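Local structure of polysaccharide deacetylase (Ammonifex degensii, 4WCJ) at residues L40-V45 with A59-Y64; E77-L82 with K200-A205; S103-A108 with I143-A148; R180-D185 with P213-I218. The protein probably removes N-acetyl groups from poly-beta-1,6-N-acetyl-D-glucosamine as a zinc-containing family 4 carbohydrate esterase. One frame throughout, in Å; residues are numbered along the deposited sequence.

Interaction 1: L40-V45 with A59-Y64; sequences LCYHRV and AQQLDY
Y42 and Q61 meet through a single buried hydrogen bond. Y42 OH donates to Q61 OE1 at 2.7 Å. The hydroxyl approaches almost straight along the C=O axis, at a C=O...donor angle of 163°. Q61 OE1 also lies near the plane of the tyrosine ring at its edge, 3.4 Å from Y42 CE1. The amide plane is turned 44° from the ring. Q61 reaches the hydroxyl with an extended chain, CG anti to its carbonyl carbon and CD anti to CA (chi2 -172°). Around this bond the packing is close: F58 meets the Y42 ring edge-to-face, F97 lies against it, and I53 touches both Y42 and Q61. A phenylalanine at Y42 would probably leave OE1 of Q61 in this buried place without its donor. The other side of helix 59-64 is looser, and Q60 is exposed there. D63 is tied elsewhere, in a salt bridge with R115. L62 only comes near segment 40-45. The contact ties the end of strand 36-42 to helix 55-67, an arrangement of strand inside and helix outside that belongs to the beta-alpha barrel.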
loop_
_atom_site.group_PDB
_atom_site.type_symbol
_atom_site.label_atom_id
_atom_site.label_comp_id
_atom_site.label_asym_id
_atom_site.label_seq_id
_atom_site.Cartn_x
_atom_site.Cartn_y
_atom_site.Cartn_z
ATOM N N LEU A 40 3.187 3.529 5.835
ATOM C CA LEU A 40 4.446 2.976 5.336
ATOM C C LEU A 40 4.217 2.141 4.085
ATOM O O LEU A 40 3.235 1.406 3.995
ATOM C CB LEU A 40 5.127 2.128 6.410
ATOM C CG LEU A 40 5.302 2.781 7.782
ATOM C CD1 LEU A 40 5.945 1.810 8.768
ATOM C CD2 LEU A 40 6.106 4.056 7.677
ATOM N N CYS A 41 5.114 2.278 3.115
ATOM C CA CYS A 41 5.073 1.472 1.906
ATOM C C CYS A 41 6.296 0.561 1.823
ATOM O O CYS A 41 7.425 1.023 1.626
ATOM C CB CYS A 41 4.991 2.352 0.658
ATOM S SG CYS A 41 5.059 1.418 -0.893
ATOM N N TYR A 42 6.048 -0.735 1.987
ATOM C CA TYR A 42 7.049 -1.783 1.806
ATOM C C TYR A 42 6.797 -2.526 0.494
ATOM O O TYR A 42 5.719 -2.405 -0.099
ATOM C CB TYR A 42 7.019 -2.786 2.964
ATOM C CG TYR A 42 7.360 -2.251 4.334
ATOM C CD1 TYR A 42 8.681 -2.208 4.776
ATOM C CD2 TYR A 42 6.363 -1.821 5.201
ATOM C CE1 TYR A 42 8.999 -1.734 6.039
ATOM C CE2 TYR A 42 6.671 -1.339 6.465
ATOM C CZ TYR A 42 7.990 -1.304 6.879
ATOM O OH TYR A 42 8.305 -0.832 8.133
ATOM N N HIS A 43 7.793 -3.275 0.026
ATOM C CA HIS A 43 7.621 -4.121 -1.151
ATOM C C HIS A 43 7.963 -5.567 -0.833
ATOM O O HIS A 43 7.098 -6.446 -0.830
ATOM C CB HIS A 43 8.489 -3.625 -2.311
ATOM C CG HIS A 43 7.958 -2.389 -2.962
ATOM N ND1 HIS A 43 8.218 -1.125 -2.482
ATOM C CD2 HIS A 43 7.166 -2.226 -4.048
ATOM C CE1 HIS A 43 7.610 -0.234 -3.247
ATOM N NE2 HIS A 43 6.968 -0.875 -4.205
ATOM N N ARG A 44 9.236 -5.803 -0.545
ATOM C CA ARG A 44 9.724 -7.153 -0.305
ATOM C C ARG A 44 10.360 -7.284 1.058
ATOM O O ARG A 44 10.982 -6.351 1.561
ATOM C CB ARG A 44 10.738 -7.557 -1.374
ATOM C CG ARG A 44 10.171 -7.516 -2.775
ATOM C CD ARG A 44 11.261 -7.423 -3.818
ATOM N NE ARG A 44 10.691 -7.180 -5.138
ATOM C CZ ARG A 44 11.295 -6.474 -6.090
ATOM N NH1 ARG A 44 10.706 -6.299 -7.267
ATOM N NH2 ARG A 44 12.495 -5.951 -5.867
ATOM N N VAL A 45 10.211 -8.463 1.638
ATOM C CA VAL A 45 10.914 -8.794 2.860
ATOM C C VAL A 45 11.845 -9.956 2.525
ATOM O O VAL A 45 11.452 -11.126 2.553
ATOM C CB VAL A 45 9.943 -9.135 3.988
ATOM C CG1 VAL A 45 10.708 -9.465 5.245
ATOM C CG2 VAL A 45 9.018 -7.949 4.226
ATOM N N ALA A 59 10.759 -6.788 11.463
ATOM C CA ALA A 59 10.188 -7.045 12.784
ATOM C C ALA A 59 10.688 -6.039 13.819
ATOM O O ALA A 59 9.929 -5.596 14.683
ATOM C CB ALA A 59 10.499 -8.468 13.234
ATOM N N GLN A 60 11.964 -5.674 13.727
ATOM C CA GLN A 60 12.531 -4.678 14.630
ATOM C C GLN A 60 11.885 -3.307 14.430
ATOM O O GLN A 60 11.642 -2.588 15.399
ATOM C CB GLN A 60 14.047 -4.594 14.450
ATOM C CG GLN A 60 14.796 -5.770 15.063
ATOM C CD GLN A 60 16.301 -5.655 14.925
ATOM O OE1 GLN A 60 16.814 -4.656 14.428
ATOM N NE2 GLN A 60 17.015 -6.684 15.366
ATOM N N GLN A 61 11.597 -2.951 13.178
ATOM C CA GLN A 61 10.907 -1.696 12.883
ATOM C C GLN A 61 9.513 -1.648 13.489
ATOM O O GLN A 61 9.120 -0.652 14.097
ATOM C CB GLN A 61 10.817 -1.472 11.373
ATOM C CG GLN A 61 12.128 -1.042 10.749
ATOM C CD GLN A 61 11.972 -0.640 9.300
ATOM O OE1 GLN A 61 10.894 -0.778 8.716
ATOM N NE2 GLN A 61 13.052 -0.139 8.706
ATOM N N LEU A 62 8.764 -2.729 13.312
ATOM C CA LEU A 62 7.428 -2.820 13.878
ATOM C C LEU A 62 7.507 -2.766 15.395
ATOM O O LEU A 62 6.756 -2.034 16.037
ATOM C CB LEU A 62 6.734 -4.104 13.426
ATOM C CG LEU A 62 6.596 -4.260 11.913
ATOM C CD1 LEU A 62 5.848 -5.551 11.580
ATOM C CD2 LEU A 62 5.893 -3.056 11.315
ATOM N N ASP A 63 8.437 -3.530 15.956
ATOM C CA ASP A 63 8.621 -3.561 17.397
ATOM C C ASP A 63 8.984 -2.183 17.938
ATOM O O ASP A 63 8.441 -1.758 18.954
ATOM C CB ASP A 63 9.691 -4.585 17.782
ATOM C CG ASP A 63 9.222 -6.016 17.583
ATOM O OD1 ASP A 63 7.998 -6.225 17.466
ATOM O OD2 ASP A 63 10.074 -6.929 17.545
ATOM N N TYR A 64 9.890 -1.482 17.261
ATOM C CA TYR A 64 10.293 -0.159 17.728
ATOM C C TYR A 64 9.105 0.794 17.765
ATOM O O TYR A 64 8.896 1.489 18.751
ATOM C CB TYR A 64 11.400 0.433 16.855
ATOM C CG TYR A 64 11.800 1.819 17.304
ATOM C CD1 TYR A 64 12.561 2.001 18.452
ATOM C CD2 TYR A 64 11.398 2.946 16.595
ATOM C CE1 TYR A 64 12.922 3.264 18.877
ATOM C CE2 TYR A 64 11.756 4.218 17.015
ATOM C CZ TYR A 64 12.516 4.368 18.157
ATOM O OH TYR A 64 12.874 5.626 18.583
#

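Interaction 2: E77-L82 with K200-A205; sequences EAEDYL and KTRYFA
E79 spreads its carboxylate between R202 and Y203. R202 grips it side-on with two nitrogens. R202 NH1 gives a nearly straight bond to E79 OE1 at 2.7 Å, and R202 NE binds E79 OE2 at 2.8 Å. Both bonds use syn lone pairs, and the carboxylate and guanidinium planes are nearly coplanar, only 11° apart. E79 OE2 accepts a second hydrogen bond, from Y203 OH at 2.7 Å, through its anti lone pair. The ring of Y203 stands steeply against the carboxylate. Three bonds thus fix the rotation of the E79 head group. The glutamate gets there with CG anti to its backbone N (chi1 -173°) and the rest of its chain extended. R202 instead bends at chi3 (78°), which turns its NE and NH1 edge to the carboxylate. R202 CB lies 3.5 Å above the plane of the Y203 ring, over the centre. The paired charges would be expected to keep E79 ionised. OE1 has a further, long and weak ion pair with R85. Helix 75-82 is joined in this way to the start of strand 203-205, which pairs with strand 226-229; L226 of that strand touches both E79 and Y203, and L120 and F122 of strand 119-123 pack on Y203.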
loop_
_atom_site.group_PDB
_atom_site.type_symbol
_atom_site.label_atom_id
_atom_site.label_comp_id
_atom_site.label_asym_id
_atom_site.label_seq_id
_atom_site.Cartn_x
_atom_site.Cartn_y
_atom_site.Cartn_z
ATOM N N GLU A 77 -9.996 1.925 9.613
ATOM C CA GLU A 77 -9.739 2.981 10.590
ATOM C C GLU A 77 -9.082 4.175 9.913
ATOM O O GLU A 77 -9.427 5.326 10.189
ATOM C CB GLU A 77 -8.856 2.465 11.736
ATOM C CG GLU A 77 -9.630 1.711 12.813
ATOM C CD GLU A 77 -8.742 1.067 13.868
ATOM O OE1 GLU A 77 -7.557 0.805 13.594
ATOM O OE2 GLU A 77 -9.241 0.810 14.985
ATOM N N ALA A 78 -8.151 3.883 9.009
ATOM C CA ALA A 78 -7.435 4.931 8.289
ATOM C C ALA A 78 -8.393 5.756 7.445
ATOM O O ALA A 78 -8.286 6.987 7.395
ATOM C CB ALA A 78 -6.340 4.327 7.415
ATOM N N GLU A 79 -9.321 5.075 6.779
ATOM C CA GLU A 79 -10.288 5.743 5.919
ATOM C C GLU A 79 -11.217 6.618 6.739
ATOM O O GLU A 79 -11.497 7.753 6.369
ATOM C CB GLU A 79 -11.122 4.742 5.119
ATOM C CG GLU A 79 -12.020 5.422 4.080
ATOM C CD GLU A 79 -13.074 4.489 3.519
ATOM O OE1 GLU A 79 -14.166 4.980 3.152
ATOM O OE2 GLU A 79 -12.807 3.271 3.441
ATOM N N ASP A 80 -11.705 6.080 7.848
ATOM C CA ASP A 80 -12.588 6.853 8.699
ATOM C C ASP A 80 -11.830 8.001 9.372
ATOM O O ASP A 80 -12.399 9.063 9.617
ATOM C CB ASP A 80 -13.256 5.951 9.736
ATOM C CG ASP A 80 -14.211 4.961 9.110
ATOM O OD1 ASP A 80 -14.703 5.236 7.995
ATOM O OD2 ASP A 80 -14.463 3.907 9.721
ATOM N N TYR A 81 -10.546 7.795 9.650
ATOM C CA TYR A 81 -9.730 8.838 10.260
ATOM C C TYR A 81 -9.502 9.990 9.294
ATOM O O TYR A 81 -9.784 11.141 9.613
ATOM C CB TYR A 81 -8.384 8.279 10.723
ATOM C CG TYR A 81 -7.430 9.326 11.260
ATOM C CD1 TYR A 81 -7.647 9.925 12.489
ATOM C CD2 TYR A 81 -6.303 9.702 10.538
ATOM C CE1 TYR A 81 -6.773 10.877 12.988
ATOM C CE2 TYR A 81 -5.421 10.658 11.030
ATOM C CZ TYR A 81 -5.663 11.239 12.253
ATOM O OH TYR A 81 -4.801 12.177 12.758
ATOM N N LEU A 82 -9.003 9.661 8.107
ATOM C CA LEU A 82 -8.686 10.665 7.094
ATOM C C LEU A 82 -9.932 11.371 6.580
ATOM O O LEU A 82 -9.873 12.523 6.151
ATOM C CB LEU A 82 -7.936 10.021 5.936
ATOM C CG LEU A 82 -6.508 9.619 6.294
ATOM C CD1 LEU A 82 -5.768 9.128 5.065
ATOM C CD2 LEU A 82 -5.769 10.791 6.921
ATOM N N LYS A 200 -15.810 -5.694 -2.577
ATOM C CA LYS A 200 -15.596 -4.470 -3.343
ATOM C C LYS A 200 -14.264 -3.851 -2.928
ATOM O O LYS A 200 -13.921 -3.830 -1.749
ATOM C CB LYS A 200 -16.742 -3.479 -3.125
ATOM N N THR A 201 -13.516 -3.343 -3.897
ATOM C CA THR A 201 -12.185 -2.804 -3.631
ATOM C C THR A 201 -12.239 -1.308 -3.336
ATOM O O THR A 201 -12.486 -0.506 -4.232
ATOM C CB THR A 201 -11.239 -3.045 -4.824
ATOM O OG1 THR A 201 -11.302 -4.422 -5.210
ATOM C CG2 THR A 201 -9.800 -2.663 -4.472
ATOM N N ARG A 202 -11.988 -0.924 -2.088
ATOM C CA ARG A 202 -12.060 0.493 -1.719
ATOM C C ARG A 202 -10.767 1.274 -1.991
ATOM O O ARG A 202 -10.791 2.508 -2.137
ATOM C CB ARG A 202 -12.424 0.623 -0.236
ATOM C CG ARG A 202 -13.790 0.070 0.126
ATOM C CD ARG A 202 -14.112 0.273 1.606
ATOM N NE ARG A 202 -14.536 1.636 1.921
ATOM C CZ ARG A 202 -15.756 2.114 1.683
ATOM N NH1 ARG A 202 -16.065 3.363 2.016
ATOM N NH2 ARG A 202 -16.673 1.345 1.107
ATOM N N TYR A 203 -9.636 0.575 -2.080
ATOM C CA TYR A 203 -8.347 1.259 -2.023
ATOM C C TYR A 203 -7.454 1.019 -3.232
ATOM O O TYR A 203 -7.324 -0.109 -3.704
ATOM C CB TYR A 203 -7.614 0.834 -0.751
ATOM C CG TYR A 203 -8.496 0.947 0.467
ATOM C CD1 TYR A 203 -9.175 2.123 0.734
ATOM C CD2 TYR A 203 -8.674 -0.125 1.331
ATOM C CE1 TYR A 203 -10.003 2.244 1.835
ATOM C CE2 TYR A 203 -9.494 -0.013 2.431
ATOM C CZ TYR A 203 -10.156 1.172 2.680
ATOM O OH TYR A 203 -10.986 1.276 3.785
ATOM N N PHE A 204 -6.805 2.086 -3.702
ATOM C CA PHE A 204 -5.931 2.009 -4.869
ATOM C C PHE A 204 -4.585 2.677 -4.598
ATOM O O PHE A 204 -4.525 3.720 -3.946
ATOM C CB PHE A 204 -6.605 2.674 -6.082
ATOM C CG PHE A 204 -5.836 2.522 -7.372
ATOM C CD1 PHE A 204 -4.816 3.410 -7.708
ATOM C CD2 PHE A 204 -6.162 1.519 -8.266
ATOM C CE1 PHE A 204 -4.125 3.269 -8.888
ATOM C CE2 PHE A 204 -5.470 1.379 -9.455
ATOM C CZ PHE A 204 -4.452 2.246 -9.763
ATOM N N ALA A 205 -3.514 2.071 -5.107
ATOM C CA ALA A 205 -2.169 2.656 -5.028
ATOM C C ALA A 205 -1.574 2.788 -6.418
ATOM O O ALA A 205 -1.534 1.820 -7.184
ATOM C CB ALA A 205 -1.260 1.816 -4.146
#

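Interaction 3: S103-A108 with I143-A148; sequences SVYRHA and IKEMVA
Y105 and M146 mark the nearest approach of helices 103-108 and 143-148, with CA atoms 7.5 Å apart, axes 10.7 Å apart at closest and N-to-C directions at 53°. The Y105 side chain gives the largest share of the contact. Its CG is anti to the backbone N (chi1 176°), which sends the ring across to the second helix. There Y105 OH donates to E145 OE2 at 2.7 Å. It meets that oxygen from above the carboxylate plane. Ring and carboxylate stand steeply to each other. M146 approaches the ring from its edge: M146 CG lies 4.0 Å from Y105 CD1. The sulfur makes a Met-aromatic contact, M146 SD being 5.4 Å from the Y105 ring centroid and 81° off the normal. The two helices are neighbours on the outside of the beta-alpha barrel, and V104 and M146 both pack on F119 and F121 of strand 119-123. An alanine in place of Y105 is likely to leave E145 without its hydroxyl partner and to open a gap beside M146. M146 bends at its last torsion, and M146 SD also comes 3.9 Å from Y105 CA. On the buried side, V104 CG1 is 4.5 Å from M146 SD, a loose apolar touch. E145 is on the solvent side. Within the first helix, S103 O accepts from both H107 N and A108 N, forming a wider pi-type turn.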
loop_
_atom_site.group_PDB
_atom_site.type_symbol
_atom_site.label_atom_id
_atom_site.label_comp_id
_atom_site.label_asym_id
_atom_site.label_seq_id
_atom_site.Cartn_x
_atom_site.Cartn_y
_atom_site.Cartn_z
ATOM N N SER A 103 7.223 -12.870 -0.828
ATOM C CA SER A 103 7.827 -12.659 0.483
ATOM C C SER A 103 6.858 -12.002 1.451
ATOM O O SER A 103 7.031 -12.120 2.654
ATOM C CB SER A 103 9.106 -11.813 0.389
ATOM O OG SER A 103 8.810 -10.481 -0.009
ATOM N N VAL A 104 5.848 -11.287 0.943
ATOM C CA VAL A 104 4.831 -10.754 1.850
ATOM C C VAL A 104 4.135 -11.912 2.577
ATOM O O VAL A 104 3.869 -11.831 3.776
ATOM C CB VAL A 104 3.793 -9.874 1.106
ATOM C CG1 VAL A 104 2.734 -9.337 2.081
ATOM C CG2 VAL A 104 4.497 -8.724 0.409
ATOM N N TYR A 105 3.849 -12.999 1.862
ATOM C CA TYR A 105 3.255 -14.178 2.480
ATOM C C TYR A 105 4.262 -14.963 3.318
ATOM O O TYR A 105 3.993 -15.306 4.468
ATOM C CB TYR A 105 2.658 -15.099 1.416
ATOM C CG TYR A 105 2.111 -16.396 1.958
ATOM C CD1 TYR A 105 0.879 -16.443 2.600
ATOM C CD2 TYR A 105 2.829 -17.579 1.829
ATOM C CE1 TYR A 105 0.381 -17.639 3.101
ATOM C CE2 TYR A 105 2.338 -18.778 2.322
ATOM C CZ TYR A 105 1.112 -18.803 2.953
ATOM O OH TYR A 105 0.634 -19.995 3.443
ATOM N N ARG A 106 5.419 -15.245 2.728
ATOM C CA ARG A 106 6.386 -16.157 3.337
ATOM C C ARG A 106 7.111 -15.556 4.541
ATOM O O ARG A 106 7.410 -16.266 5.510
ATOM C CB ARG A 106 7.399 -16.614 2.285
ATOM C CG ARG A 106 8.381 -17.670 2.769
ATOM C CD ARG A 106 9.198 -18.246 1.618
ATOM N NE ARG A 106 8.359 -18.937 0.640
ATOM C CZ ARG A 106 8.834 -19.669 -0.363
ATOM N NH1 ARG A 106 8.002 -20.268 -1.206
ATOM N NH2 ARG A 106 10.143 -19.809 -0.521
ATOM N N HIS A 107 7.355 -14.251 4.506
ATOM C CA HIS A 107 8.182 -13.612 5.521
ATOM C C HIS A 107 7.508 -12.466 6.277
ATOM O O HIS A 107 7.658 -12.361 7.487
ATOM C CB HIS A 107 9.476 -13.103 4.883
ATOM C CG HIS A 107 10.304 -14.178 4.248
ATOM N ND1 HIS A 107 10.656 -15.338 4.907
ATOM C CD2 HIS A 107 10.867 -14.261 3.018
ATOM C CE1 HIS A 107 11.391 -16.091 4.111
ATOM N NE2 HIS A 107 11.537 -15.460 2.958
ATOM N N ALA A 108 6.793 -11.588 5.574
ATOM C CA ALA A 108 6.146 -10.466 6.247
ATOM C C ALA A 108 4.955 -10.914 7.096
ATOM O O ALA A 108 4.813 -10.515 8.255
ATOM C CB ALA A 108 5.703 -9.419 5.229
ATOM N N ILE A 143 -2.999 -15.202 -0.838
ATOM C CA ILE A 143 -3.659 -13.934 -0.521
ATOM C C ILE A 143 -4.937 -14.188 0.295
ATOM O O ILE A 143 -5.183 -13.529 1.319
ATOM C CB ILE A 143 -3.987 -13.160 -1.806
ATOM C CG1 ILE A 143 -2.697 -12.622 -2.434
ATOM C CG2 ILE A 143 -4.962 -12.014 -1.518
ATOM C CD1 ILE A 143 -2.857 -12.162 -3.853
ATOM N N LYS A 144 -5.728 -15.164 -0.147
ATOM C CA LYS A 144 -6.950 -15.534 0.553
ATOM C C LYS A 144 -6.677 -15.931 1.997
ATOM O O LYS A 144 -7.443 -15.571 2.893
ATOM C CB LYS A 144 -7.670 -16.671 -0.179
ATOM C CG LYS A 144 -8.370 -16.230 -1.457
ATOM C CD LYS A 144 -8.888 -17.408 -2.252
ATOM C CE LYS A 144 -9.476 -16.957 -3.581
ATOM N NZ LYS A 144 -10.087 -18.075 -4.345
ATOM N N GLU A 145 -5.596 -16.667 2.227
ATOM C CA GLU A 145 -5.270 -17.111 3.582
ATOM C C GLU A 145 -4.945 -15.899 4.458
ATOM O O GLU A 145 -5.322 -15.836 5.631
ATOM C CB GLU A 145 -4.103 -18.101 3.558
ATOM C CG GLU A 145 -3.533 -18.413 4.926
ATOM C CD GLU A 145 -2.345 -19.358 4.873
ATOM O OE1 GLU A 145 -1.711 -19.557 5.931
ATOM O OE2 GLU A 145 -2.048 -19.905 3.785
ATOM N N MET A 146 -4.254 -14.922 3.886
ATOM C CA MET A 146 -3.928 -13.725 4.646
ATOM C C MET A 146 -5.164 -12.884 4.932
ATOM O O MET A 146 -5.312 -12.346 6.030
ATOM C CB MET A 146 -2.870 -12.905 3.912
ATOM C CG MET A 146 -1.516 -13.592 3.922
ATOM S SD MET A 146 -0.182 -12.538 3.297
ATOM C CE MET A 146 -0.677 -12.399 1.571
ATOM N N VAL A 147 -6.051 -12.764 3.950
ATOM C CA VAL A 147 -7.320 -12.069 4.160
ATOM C C VAL A 147 -8.154 -12.777 5.245
ATOM O O VAL A 147 -8.768 -12.134 6.103
ATOM C CB VAL A 147 -8.121 -11.963 2.837
ATOM C CG1 VAL A 147 -9.521 -11.466 3.084
ATOM C CG2 VAL A 147 -7.414 -11.030 1.863
ATOM N N ALA A 148 -8.149 -14.106 5.239
ATOM C CA ALA A 148 -8.919 -14.874 6.218
ATOM C C ALA A 148 -8.506 -14.647 7.675
ATOM O O ALA A 148 -9.272 -14.960 8.603
ATOM C CB ALA A 148 -8.832 -16.365 5.888
#

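Interaction 4: R180-D185 with P213-I218; sequences RLFAED and PTTDEI
The F182 ring takes T215 over one face and I218 at its edge. T215 CB sits 4.2 Å from the F182 ring centroid, 28° off the normal, in a CH-pi contact. T215 CG2 lies over the same face, toward the rim. At the edge, I218 CD1 comes 3.8 Å from F182 CD2. The contact is helix-to-helix packing in the beta-alpha barrel: helix 179-197, strand 203-205 and helix 213-221 follow one another in the chain, and the two helices lie side by side. A second flat group, the guanidinium of R180, has E184 at its edge: R180 NE makes a weak hydrogen bond to E184 OE2, part of a salt bridge within segment 180-185. The axes of the short segments come within 10.2 Å, with an angle of 29° between their directions. F182 reaches across because its CG is anti to the backbone N (chi1 179°). I218 uses both branches. While CD1 meets the ring, I218 CG2 lies 3.8 Å from A183 CA and 3.9 Å from A183 CB. The small side chain of A183 is consistent with the close backbones here, where the CA atoms of A183 and I218 are 6.2 Å apart. Just beyond this pair, Q222 NE2 hydrogen-bonds to A183 O. The contact is wholly apolar across the two segments. The polar end of T215 is used elsewhere: chi1 places its OG1 between the backbone N and the carbonyl carbon, and OG1 hydrogen-bonds with Y206 OH and with T212 N.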
loop_
_atom_site.group_PDB
_atom_site.type_symbol
_atom_site.label_atom_id
_atom_site.label_comp_id
_atom_site.label_asym_id
_atom_site.label_seq_id
_atom_site.Cartn_x
_atom_site.Cartn_y
_atom_site.Cartn_z
ATOM N N ARG A 180 -8.389 5.989 -21.420
ATOM C CA ARG A 180 -9.308 4.885 -21.676
ATOM C C ARG A 180 -8.717 3.567 -21.178
ATOM O O ARG A 180 -9.376 2.814 -20.455
ATOM C CB ARG A 180 -9.625 4.800 -23.169
ATOM C CG ARG A 180 -10.454 3.596 -23.596
ATOM C CD ARG A 180 -10.669 3.640 -25.103
ATOM N NE ARG A 180 -11.332 2.451 -25.633
ATOM C CZ ARG A 180 -11.659 2.295 -26.913
ATOM N NH1 ARG A 180 -12.260 1.185 -27.319
ATOM N NH2 ARG A 180 -11.385 3.255 -27.791
ATOM N N LEU A 181 -7.471 3.305 -21.568
ATOM C CA LEU A 181 -6.759 2.100 -21.156
ATOM C C LEU A 181 -6.685 1.999 -19.640
ATOM O O LEU A 181 -6.809 0.907 -19.072
ATOM C CB LEU A 181 -5.348 2.080 -21.759
ATOM C CG LEU A 181 -4.377 1.019 -21.222
ATOM C CD1 LEU A 181 -4.859 -0.389 -21.557
ATOM C CD2 LEU A 181 -2.950 1.241 -21.725
ATOM N N PHE A 182 -6.486 3.137 -18.981
ATOM C CA PHE A 182 -6.394 3.139 -17.523
ATOM C C PHE A 182 -7.732 2.797 -16.884
ATOM O O PHE A 182 -7.791 2.096 -15.870
ATOM C CB PHE A 182 -5.912 4.491 -17.001
ATOM C CG PHE A 182 -5.827 4.555 -15.503
ATOM C CD1 PHE A 182 -4.755 3.976 -14.837
ATOM C CD2 PHE A 182 -6.818 5.176 -14.760
ATOM C CE1 PHE A 182 -4.671 4.020 -13.458
ATOM C CE2 PHE A 182 -6.741 5.230 -13.389
ATOM C CZ PHE A 182 -5.665 4.642 -12.727
ATOM N N ALA A 183 -8.802 3.309 -17.480
ATOM C CA ALA A 183 -10.141 3.061 -16.969
ATOM C C ALA A 183 -10.492 1.584 -17.108
ATOM O O ALA A 183 -11.051 0.986 -16.187
ATOM C CB ALA A 183 -11.156 3.924 -17.689
ATOM N N GLU A 184 -10.156 1.002 -18.258
ATOM C CA GLU A 184 -10.506 -0.384 -18.544
ATOM C C GLU A 184 -9.716 -1.332 -17.648
ATOM O O GLU A 184 -10.259 -2.308 -17.121
ATOM C CB GLU A 184 -10.268 -0.703 -20.021
ATOM C CG GLU A 184 -11.427 -0.264 -20.915
ATOM C CD GLU A 184 -11.006 0.055 -22.340
ATOM O OE1 GLU A 184 -9.783 0.112 -22.612
ATOM O OE2 GLU A 184 -11.908 0.256 -23.187
ATOM N N ASP A 185 -8.437 -1.024 -17.472
ATOM C CA ASP A 185 -7.564 -1.817 -16.610
ATOM C C ASP A 185 -8.041 -1.789 -15.165
ATOM O O ASP A 185 -8.060 -2.814 -14.483
ATOM C CB ASP A 185 -6.134 -1.291 -16.706
ATOM C CG ASP A 185 -5.167 -2.059 -15.837
ATOM O OD1 ASP A 185 -5.014 -1.683 -14.657
ATOM O OD2 ASP A 185 -4.550 -3.020 -16.342
ATOM N N PRO A 213 -5.056 14.527 -12.218
ATOM C CA PRO A 213 -6.481 14.727 -11.936
ATOM C C PRO A 213 -7.372 13.848 -12.806
ATOM O O PRO A 213 -8.470 13.465 -12.383
ATOM C CB PRO A 213 -6.687 16.210 -12.264
ATOM C CG PRO A 213 -5.372 16.820 -11.964
ATOM C CD PRO A 213 -4.350 15.812 -12.382
ATOM N N THR A 214 -6.894 13.514 -14.002
ATOM C CA THR A 214 -7.671 12.684 -14.909
ATOM C C THR A 214 -7.772 11.273 -14.349
ATOM O O THR A 214 -8.865 10.697 -14.294
ATOM C CB THR A 214 -7.066 12.651 -16.324
ATOM O OG1 THR A 214 -7.137 13.958 -16.902
ATOM C CG2 THR A 214 -7.838 11.678 -17.208
ATOM N N THR A 215 -6.649 10.719 -13.906
ATOM C CA THR A 215 -6.671 9.368 -13.342
ATOM C C THR A 215 -7.360 9.360 -11.969
ATOM O O THR A 215 -8.062 8.398 -11.633
ATOM C CB THR A 215 -5.250 8.726 -13.228
ATOM O OG1 THR A 215 -4.434 9.460 -12.309
ATOM C CG2 THR A 215 -4.585 8.662 -14.584
ATOM N N ASP A 216 -7.185 10.430 -11.191
ATOM C CA ASP A 216 -7.884 10.556 -9.904
ATOM C C ASP A 216 -9.391 10.450 -10.083
ATOM O O ASP A 216 -10.094 9.813 -9.288
ATOM C CB ASP A 216 -7.571 11.892 -9.227
ATOM C CG ASP A 216 -6.171 11.967 -8.684
ATOM O OD1 ASP A 216 -5.527 10.910 -8.493
ATOM O OD2 ASP A 216 -5.716 13.107 -8.436
ATOM N N GLU A 217 -9.884 11.088 -11.138
ATOM C CA GLU A 217 -11.314 11.136 -11.396
ATOM C C GLU A 217 -11.836 9.778 -11.841
ATOM O O GLU A 217 -12.923 9.367 -11.453
ATOM C CB GLU A 217 -11.631 12.210 -12.449
ATOM C CG GLU A 217 -13.076 12.234 -12.912
ATOM C CD GLU A 217 -14.044 12.649 -11.819
ATOM O OE1 GLU A 217 -13.589 13.040 -10.722
ATOM O OE2 GLU A 217 -15.267 12.602 -12.069
ATOM N N ILE A 218 -11.052 9.077 -12.651
ATOM C CA ILE A 218 -11.427 7.739 -13.066
ATOM C C ILE A 218 -11.580 6.858 -11.827
ATOM O O ILE A 218 -12.588 6.143 -11.669
ATOM C CB ILE A 218 -10.396 7.146 -14.036
ATOM C CG1 ILE A 218 -10.492 7.863 -15.386
ATOM C CG2 ILE A 218 -10.624 5.654 -14.210
ATOM C CD1 ILE A 218 -9.358 7.525 -16.329
#

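The four contacts lie around one barrel. Interactions 1 and 3 touch: V45 N is 3.0 Å from S103 OG, a probable hydrogen bond, although their centres are about 15 Å apart. Interactions 2 and 4 meet through F204 CZ and F182 CZ, 4.0 Å apart, and their four segments interleave in sequence. Interactions 1 and 4 lie across the molecule from each other, with centres about 31 Å apart. The zinc ion, held by D99, H157 and H162, lies about 11 Å from the side chains of Y42 and V104, about 12 Å from that of F182 and about 14 Å from that of Y203. A205, in interaction 2, also binds H157 ND1 through its backbone O.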